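Local coordinates for arginyl-tRNA synthetase, putative (Plasmodium falciparum, PDB 5JLD), which probably joins L-arginine to its cognate tRNA in an ATP-dependent reaction, as a class I aminoacyl-tRNA synthetase, at residues A[260-263]-A[264-268]. Sequence-based numbering, arbitrary orientation. Where two conformers were deposited one is given.
Sequences DKLY and NILDI
The ring of Tyr263 meets the carbonyl oxygen of Ile268 obliquely, while Asp260 OD1, one turn back, lies at the ring's edge and in its plane. CB of Tyr263 sits 3.5 Å from Ile268 O. The phenol OH is hydrogen-bonded to Ser139 and Asn176, and Asp260 OD1 is hydrogen-bonded to Tyr272. The Asn264 amide is a second flat group. Its CG stands between the backbone N and the carbonyl carbon (chi1 73°), which folds the amide back against the preceding turn. OD1 then accepts from a water at 2.7 Å that also donates to Lys261 O, and that carbonyl takes the backbone N-H of Ile265 as well.

Helix 242-265 runs out here. Asn264 N to Asp260 O and Leu266 N to Leu262 O (both 2.9 Å) keep the i to i+4 pattern, but the next carbonyl breaks it: Ile268 N reaches back to Tyr263 O at 3.0 Å in an almost straight hydrogen bond (N-H...O 172°). Asp267, with positive phi, is the C-prime residue of this Schellman motif, whose inner bond, Asp267 N to Asn264 O, is weak. On the buried flank Leu262 CG rests 4.1 Å from Leu266 CD1, and both leucines pack on Ile405 of helix 401-420.

The closure thus gives Tyr263 O a backbone donor, Ile268 N, as the chain leaves the helix within the catalytic domain, while Lys261 O has both Ile265 N and the water. Leu266 O accepts from Lys449 NZ, so this helix end is also tied to helix 436-453.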
ATOM      1  N   ASP A 260      15.105   0.156  15.262  1.00 51.36           N
ATOM      2  CA  ASP A 260      14.103   1.108  15.740  1.00 52.88           C
ATOM      3  C   ASP A 260      14.506   2.545  15.439  1.00 56.13           C
ATOM      4  O   ASP A 260      13.639   3.374  15.148  1.00 50.74           O
ATOM      5  CB  ASP A 260      13.846   0.947  17.241  1.00 54.45           C
ATOM      6  CG  ASP A 260      13.029  -0.304  17.568  1.00 61.21           C
ATOM      7  OD1 ASP A 260      12.756  -1.104  16.645  1.00 55.26           O
ATOM      8  OD2 ASP A 260      12.682  -0.502  18.755  1.00 65.01           O
ATOM      9  N   LYS A 261      15.802   2.849  15.511  1.00 56.15           N
ATOM     10  CA  LYS A 261      16.221   4.183  15.060  1.00 58.87           C
ATOM     11  C   LYS A 261      15.693   4.500  13.636  1.00 65.26           C
ATOM     12  O   LYS A 261      15.071   5.560  13.385  1.00 63.56           O
ATOM     13  CB  LYS A 261      17.744   4.307  15.099  1.00 54.91           C
ATOM     14  CG  LYS A 261      18.340   4.262  16.503  1.00 61.68           C
ATOM     15  CD  LYS A 261      19.816   3.882  16.465  1.00 69.32           C
ATOM     16  CE  LYS A 261      20.580   4.354  17.707  1.00 82.51           C
ATOM     17  NZ  LYS A 261      19.721   4.466  18.925  1.00 83.22           N
ATOM     18  N   LEU A 262      15.920   3.567  12.716  1.00 59.30           N
ATOM     19  CA  LEU A 262      15.441   3.714  11.354  1.00 46.99           C
ATOM     20  C   LEU A 262      13.909   3.846  11.309  1.00 56.61           C
ATOM     21  O   LEU A 262      13.361   4.776  10.685  1.00 54.82           O
ATOM     22  CB  LEU A 262      15.876   2.533  10.493  1.00 46.62           C
ATOM     23  CG  LEU A 262      15.327   2.567   9.062  1.00 56.28           C
ATOM     24  CD1 LEU A 262      15.918   3.750   8.284  1.00 50.90           C
ATOM     25  CD2 LEU A 262      15.571   1.259   8.339  1.00 57.26           C
ATOM     26  N   TYR A 263      13.223   2.915  11.970  1.00 51.60           N
ATOM     27  CA  TYR A 263      11.764   2.897  11.913  1.00 53.95           C
ATOM     28  C   TYR A 263      11.191   4.228  12.389  1.00 60.28           C
ATOM     29  O   TYR A 263      10.275   4.771  11.763  1.00 53.15           O
ATOM     30  CB  TYR A 263      11.190   1.743  12.736  1.00 54.49           C
ATOM     31  CG  TYR A 263      11.433   0.374  12.118  1.00 57.27           C
ATOM     32  CD1 TYR A 263      11.199   0.139  10.753  1.00 51.68           C
ATOM     33  CD2 TYR A 263      11.920  -0.678  12.892  1.00 53.08           C
ATOM     34  CE1 TYR A 263      11.434  -1.116  10.190  1.00 49.08           C
ATOM     35  CE2 TYR A 263      12.153  -1.932  12.346  1.00 50.36           C
ATOM     36  CZ  TYR A 263      11.914  -2.149  11.003  1.00 52.60           C
ATOM     37  OH  TYR A 263      12.165  -3.396  10.489  1.00 49.68           O
ATOM     38  N   ASN A 264      11.719   4.803  13.467  1.00 60.89           N
ATOM     39  CA  ASN A 264      11.061   6.034  13.867  1.00 70.27           C
ATOM     40  C   ASN A 264      11.593   7.275  13.129  1.00 62.74           C
ATOM     41  O   ASN A 264      10.912   8.291  13.125  1.00 52.48           O
ATOM     42  CB  ASN A 264      11.091   6.218  15.391  1.00 69.26           C
ATOM     43  CG  ASN A 264      12.424   6.568  15.912  1.00 75.59           C
ATOM     44  OD1 ASN A 264      13.010   7.578  15.530  1.00 80.67           O
ATOM     45  ND2 ASN A 264      12.914   5.761  16.846  1.00 83.75           N
ATOM     46  N   ILE A 265      12.767   7.195  12.488  1.00 54.05           N
ATOM     47  CA  ILE A 265      13.124   8.221  11.493  1.00 55.76           C
ATOM     48  C   ILE A 265      12.093   8.227  10.342  1.00 57.05           C
ATOM     49  O   ILE A 265      11.730   9.282   9.803  1.00 59.52           O
ATOM     50  CB  ILE A 265      14.545   8.014  10.904  1.00 54.42           C
ATOM     51  CG1 ILE A 265      15.617   8.333  11.942  1.00 64.45           C
ATOM     52  CG2 ILE A 265      14.776   8.907   9.699  1.00 53.87           C
ATOM     53  CD1 ILE A 265      17.029   8.393  11.370  1.00 68.84           C
ATOM     54  N   LEU A 266      11.618   7.037   9.982  1.00 44.36           N
ATOM     55  CA  LEU A 266      10.580   6.884   8.971  1.00 49.65           C
ATOM     56  C   LEU A 266       9.147   7.131   9.483  1.00 46.61           C
ATOM     57  O   LEU A 266       8.199   7.183   8.694  1.00 46.86           O
ATOM     58  CB  LEU A 266      10.669   5.478   8.368  1.00 50.02           C
ATOM     59  CG  LEU A 266      11.916   5.176   7.535  1.00 52.03           C
ATOM     60  CD1 LEU A 266      11.945   3.703   7.119  1.00 42.20           C
ATOM     61  CD2 LEU A 266      11.980   6.101   6.310  1.00 49.20           C
ATOM     62  N   ASP A 267       9.009   7.297  10.796  1.00 47.92           N
ATOM     63  CA  ASP A 267       7.704   7.410  11.448  0.56 51.84           C
ATOM     64  C   ASP A 267       6.814   6.216  11.108  1.00 49.87           C
ATOM     65  O   ASP A 267       5.641   6.375  10.765  1.00 57.78           O
ATOM     66  CB  ASP A 267       7.015   8.725  11.063  0.56 52.67           C
ATOM     67  CG  ASP A 267       7.598   9.919  11.790  0.56 59.55           C
ATOM     68  OD1 ASP A 267       7.197  10.162  12.947  0.56 62.92           O
ATOM     69  OD2 ASP A 267       8.459  10.615  11.214  0.56 65.37           O
ATOM     70  N   ILE A 268       7.383   5.018  11.197  1.00 56.29           N
ATOM     71  CA  ILE A 268       6.654   3.784  10.898  1.00 54.83           C
ATOM     72  C   ILE A 268       6.678   2.827  12.080  1.00 57.06           C
ATOM     73  O   ILE A 268       7.738   2.384  12.509  1.00 50.99           O
ATOM     74  CB  ILE A 268       7.240   3.061   9.665  1.00 51.87           C
ATOM     75  CG1 ILE A 268       7.077   3.931   8.412  1.00 52.96           C
ATOM     76  CG2 ILE A 268       6.582   1.680   9.483  1.00 45.02           C
ATOM     77  CD1 ILE A 268       7.673   3.343   7.167  1.00 46.12           C
TER
HETATM   78  O   HOH W   1      15.682   7.449  15.308  1.00 61.62           O